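Long-range contact in putative uncharacterized protein (Mycobacterium avium, PDB 2Z6V), which probably transfers a sulfonate group from an activated donor to an acceptor substrate: residues L36-D47 with T81-A92. Sequence-based numbering, arbitrary orientation.
Sequences LAAQRTGLSEID and TNALGRRLQVHA
Ala-37 is a knob into a hole, its methyl set among Thr-81, Leu-84, Gly-85 and Leu-88, and here the backbones come nearest, with 4.8 Å between Ala-37 CA and Gly-85 CA. The bare glycine also admits Thr-41, whose CG2 lies 3.7 Å from Gly-85 O. Leu-88 is shared by both halves of 36-47: CD1 packs on the backbone of Ala-37 and Ala-38, while CD2 turns to the loop at Glu-45 and Ile-46. Leu-43 CD1 packs against Ala-92 CB, 3.5 Å away, and a water donates to both Glu-45 O and Leu-88 O. The peptide between Ile-46 and Asp-47 lies over one face of the His-91 ring, where Ile-46 C stands 3.6 Å above the ring plane, over its centre.

Arg-87 grips the Asp-47 carboxylate side-on: NE reaches OD1 and NH2 reaches OD2, both at 3.1 Å, with the two planes 34° apart. A bend at chi2 (67°) helps carry its guanidinium to the loop, where Asp-198, Ser-50 and the ring of Tyr-229 also hold it. At the far end, Arg-40 lays its guanidinium over the Thr-81 methyl; NH1 makes a weak bond to Asn-82 OD1, while NH2 pairs with Asp-78. Thr-41 OG1, lying between the backbone N and the carbonyl carbon, reaches back to bond to Ala-37 O and accepts from Leu-43 N, an ST turn that ties the helix end to the loop after Gly-42. Helix segment 36-41 thus crosses helix segment 81-92 at -62°, and the loop that follows lies along the same helix, a knob-into-hole helix crossing in the helical region preceding the parallel sheet of this sulfotransferase.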
loop_
_atom_site.group_PDB
_atom_site.type_symbol
_atom_site.label_atom_id
_atom_site.label_comp_id
_atom_site.label_asym_id
_atom_site.label_seq_id
_atom_site.Cartn_x
_atom_site.Cartn_y
_atom_site.Cartn_z
ATOM N N LEU A 36 -25.511 3.284 -1.067
ATOM C CA LEU A 36 -25.352 1.877 -1.394
ATOM C C LEU A 36 -24.550 1.170 -0.299
ATOM O O LEU A 36 -24.919 0.077 0.145
ATOM C CB LEU A 36 -24.659 1.737 -2.752
ATOM C CG LEU A 36 -24.497 0.326 -3.328
ATOM C CD1 LEU A 36 -25.851 -0.376 -3.382
ATOM C CD2 LEU A 36 -23.859 0.414 -4.717
ATOM N N ALA A 37 -23.463 1.799 0.140
ATOM C CA ALA A 37 -22.625 1.237 1.198
ATOM C C ALA A 37 -23.425 1.102 2.498
ATOM O O ALA A 37 -23.251 0.144 3.249
ATOM C CB ALA A 37 -21.400 2.125 1.424
ATOM N N ALA A 38 -24.298 2.071 2.758
ATOM C CA ALA A 38 -25.127 2.058 3.957
ATOM C C ALA A 38 -26.147 0.937 3.822
ATOM O O ALA A 38 -26.535 0.291 4.795
ATOM C CB ALA A 38 -25.835 3.390 4.104
ATOM N N GLN A 39 -26.570 0.715 2.588
ATOM C CA GLN A 39 -27.541 -0.311 2.260
ATOM C C GLN A 39 -26.926 -1.677 2.524
ATOM O O GLN A 39 -27.487 -2.474 3.271
ATOM C CB GLN A 39 -27.919 -0.168 0.792
ATOM C CG GLN A 39 -29.141 -0.914 0.342
ATOM C CD GLN A 39 -29.499 -0.551 -1.098
ATOM O OE1 GLN A 39 -29.728 0.626 -1.417
ATOM N NE2 GLN A 39 -29.537 -1.557 -1.975
ATOM N N ARG A 40 -25.764 -1.932 1.927
ATOM C CA ARG A 40 -25.063 -3.203 2.089
ATOM C C ARG A 40 -24.661 -3.512 3.525
ATOM O O ARG A 40 -24.948 -4.595 4.028
ATOM C CB ARG A 40 -23.806 -3.243 1.210
ATOM C CG ARG A 40 -24.088 -3.248 -0.284
ATOM C CD ARG A 40 -22.813 -3.283 -1.108
ATOM N NE ARG A 40 -23.088 -3.305 -2.544
ATOM C CZ ARG A 40 -22.149 -3.289 -3.485
ATOM N NH1 ARG A 40 -20.865 -3.252 -3.151
ATOM N NH2 ARG A 40 -22.490 -3.304 -4.765
ATOM N N THR A 41 -24.001 -2.566 4.188
ATOM C CA THR A 41 -23.544 -2.775 5.563
ATOM C C THR A 41 -24.630 -2.671 6.630
ATOM O O THR A 41 -24.470 -3.208 7.725
ATOM C CB THR A 41 -22.447 -1.775 5.945
ATOM O OG1 THR A 41 -23.014 -0.464 6.031
ATOM C CG2 THR A 41 -21.338 -1.773 4.913
ATOM N N GLY A 42 -25.724 -1.975 6.320
ATOM C CA GLY A 42 -26.791 -1.810 7.294
ATOM C C GLY A 42 -26.445 -0.742 8.323
ATOM O O GLY A 42 -27.059 -0.670 9.389
ATOM N N LEU A 43 -25.457 0.089 7.998
ATOM C CA LEU A 43 -25.002 1.167 8.874
ATOM C C LEU A 43 -25.076 2.488 8.116
ATOM O O LEU A 43 -24.866 2.520 6.908
ATOM C CB LEU A 43 -23.556 0.914 9.311
ATOM C CG LEU A 43 -23.288 -0.388 10.069
ATOM C CD1 LEU A 43 -21.773 -0.630 10.181
ATOM C CD2 LEU A 43 -23.947 -0.311 11.448
ATOM N N SER A 44 -25.359 3.581 8.818
ATOM C CA SER A 44 -25.464 4.880 8.154
ATOM C C SER A 44 -24.654 6.014 8.791
ATOM O O SER A 44 -24.486 7.072 8.185
ATOM C CB SER A 44 -26.938 5.290 8.040
ATOM O OG SER A 44 -27.604 5.177 9.290
ATOM N N GLU A 45 -24.150 5.809 10.001
ATOM C CA GLU A 45 -23.352 6.843 10.641
ATOM C C GLU A 45 -21.895 6.753 10.200
ATOM O O GLU A 45 -21.406 5.685 9.862
ATOM C CB GLU A 45 -23.431 6.725 12.162
ATOM C CG GLU A 45 -24.784 7.077 12.750
ATOM C CD GLU A 45 -24.723 7.231 14.261
ATOM O OE1 GLU A 45 -25.797 7.380 14.887
ATOM O OE2 GLU A 45 -23.603 7.209 14.828
ATOM N N ILE A 46 -21.206 7.885 10.199
ATOM C CA ILE A 46 -19.810 7.920 9.801
ATOM C C ILE A 46 -19.092 8.948 10.670
ATOM O O ILE A 46 -19.726 9.847 11.218
ATOM C CB ILE A 46 -19.679 8.263 8.305
ATOM C CG1 ILE A 46 -18.299 7.853 7.804
ATOM C CG2 ILE A 46 -19.926 9.738 8.073
ATOM C CD1 ILE A 46 -18.223 7.743 6.292
ATOM N N ASP A 47 -17.776 8.816 10.806
ATOM C CA ASP A 47 -17.023 9.723 11.666
ATOM C C ASP A 47 -16.847 11.149 11.165
ATOM O O ASP A 47 -16.809 12.081 11.966
ATOM C CB ASP A 47 -15.650 9.121 12.018
ATOM C CG ASP A 47 -14.901 8.600 10.805
ATOM O OD1 ASP A 47 -15.290 7.539 10.267
ATOM O OD2 ASP A 47 -13.917 9.253 10.392
ATOM N N THR A 81 -17.461 1.442 -3.221
ATOM C CA THR A 81 -18.575 1.145 -2.332
ATOM C C THR A 81 -18.101 0.254 -1.208
ATOM O O THR A 81 -18.334 0.548 -0.047
ATOM C CB THR A 81 -19.717 0.435 -3.080
ATOM O OG1 THR A 81 -20.091 1.218 -4.218
ATOM C CG2 THR A 81 -20.935 0.260 -2.169
ATOM N N ASN A 82 -17.423 -0.833 -1.558
ATOM C CA ASN A 82 -16.906 -1.756 -0.549
ATOM C C ASN A 82 -15.918 -1.076 0.395
ATOM O O ASN A 82 -15.934 -1.328 1.603
ATOM C CB ASN A 82 -16.239 -2.961 -1.210
ATOM C CG ASN A 82 -17.239 -3.862 -1.914
ATOM O OD1 ASN A 82 -18.364 -4.037 -1.442
ATOM N ND2 ASN A 82 -16.830 -4.448 -3.035
ATOM N N ALA A 83 -15.068 -0.213 -0.159
ATOM C CA ALA A 83 -14.086 0.509 0.635
ATOM C C ALA A 83 -14.799 1.420 1.633
ATOM O O ALA A 83 -14.449 1.450 2.811
ATOM C CB ALA A 83 -13.171 1.334 -0.273
ATOM N N LEU A 84 -15.800 2.154 1.155
ATOM C CA LEU A 84 -16.560 3.054 2.013
ATOM C C LEU A 84 -17.359 2.265 3.043
ATOM O O LEU A 84 -17.572 2.735 4.165
ATOM C CB LEU A 84 -17.501 3.928 1.171
ATOM C CG LEU A 84 -18.292 4.990 1.943
ATOM C CD1 LEU A 84 -17.327 5.903 2.686
ATOM C CD2 LEU A 84 -19.160 5.789 0.978
ATOM N N GLY A 85 -17.792 1.064 2.668
ATOM C CA GLY A 85 -18.544 0.230 3.589
ATOM C C GLY A 85 -17.689 -0.148 4.789
ATOM O O GLY A 85 -18.187 -0.224 5.917
ATOM N N ARG A 86 -16.397 -0.391 4.547
ATOM C CA ARG A 86 -15.468 -0.738 5.620
ATOM C C ARG A 86 -15.376 0.430 6.586
ATOM O O ARG A 86 -15.370 0.254 7.809
ATOM C CB ARG A 86 -14.084 -1.032 5.050
ATOM C CG ARG A 86 -13.975 -2.396 4.434
ATOM C CD ARG A 86 -12.989 -2.405 3.300
ATOM N NE ARG A 86 -13.325 -3.500 2.410
ATOM C CZ ARG A 86 -13.022 -3.538 1.123
ATOM N NH1 ARG A 86 -12.362 -2.530 0.561
ATOM N NH2 ARG A 86 -13.400 -4.581 0.397
ATOM N N ARG A 87 -15.296 1.626 6.013
ATOM C CA ARG A 87 -15.217 2.858 6.782
ATOM C C ARG A 87 -16.433 2.912 7.705
ATOM O O ARG A 87 -16.312 3.243 8.874
ATOM C CB ARG A 87 -15.205 4.048 5.817
ATOM C CG ARG A 87 -15.132 5.419 6.459
ATOM C CD ARG A 87 -13.822 5.646 7.147
ATOM N NE ARG A 87 -13.706 7.031 7.593
ATOM C CZ ARG A 87 -13.299 8.040 6.827
ATOM N NH1 ARG A 87 -12.960 7.830 5.557
ATOM N NH2 ARG A 87 -13.219 9.262 7.338
ATOM N N LEU A 88 -17.600 2.565 7.170
ATOM C CA LEU A 88 -18.837 2.560 7.949
ATOM C C LEU A 88 -18.798 1.510 9.047
ATOM O O LEU A 88 -19.242 1.755 10.170
ATOM C CB LEU A 88 -20.041 2.289 7.041
ATOM C CG LEU A 88 -20.416 3.424 6.087
ATOM C CD1 LEU A 88 -21.516 2.978 5.143
ATOM C CD2 LEU A 88 -20.851 4.627 6.903
ATOM N N GLN A 89 -18.267 0.336 8.715
ATOM C CA GLN A 89 -18.173 -0.758 9.672
ATOM C C GLN A 89 -17.232 -0.442 10.834
ATOM O O GLN A 89 -17.527 -0.765 11.983
ATOM C CB GLN A 89 -17.721 -2.040 8.961
ATOM C CG GLN A 89 -18.734 -2.572 7.966
ATOM C CD GLN A 89 -18.376 -3.948 7.434
ATOM O OE1 GLN A 89 -18.192 -4.893 8.198
ATOM N NE2 GLN A 89 -18.284 -4.067 6.116
ATOM N N VAL A 90 -16.105 0.198 10.535
ATOM C CA VAL A 90 -15.139 0.537 11.573
ATOM C C VAL A 90 -15.674 1.621 12.505
ATOM O O VAL A 90 -15.366 1.633 13.698
ATOM C CB VAL A 90 -13.796 1.011 10.960
ATOM C CG1 VAL A 90 -12.851 1.493 12.065
ATOM C CG2 VAL A 90 -13.153 -0.131 10.181
ATOM N N HIS A 91 -16.478 2.528 11.961
ATOM C CA HIS A 91 -17.037 3.600 12.766
ATOM C C HIS A 91 -18.083 3.077 13.735
ATOM O O HIS A 91 -18.138 3.504 14.890
ATOM C CB HIS A 91 -17.653 4.682 11.884
ATOM C CG HIS A 91 -18.317 5.771 12.663
ATOM N ND1 HIS A 91 -19.674 5.790 12.908
ATOM C CD2 HIS A 91 -17.795 6.820 13.342
ATOM C CE1 HIS A 91 -19.958 6.803 13.707
ATOM N NE2 HIS A 91 -18.836 7.442 13.986
ATOM N N ALA A 92 -18.914 2.151 13.269
ATOM C CA ALA A 92 -19.956 1.584 14.124
ATOM C C ALA A 92 -19.307 0.825 15.277
ATOM O O ALA A 92 -19.762 0.899 16.423
ATOM C CB ALA A 92 -20.859 0.651 13.319
HETATM O O HOH W 1 -21.577 3.377 10.853
#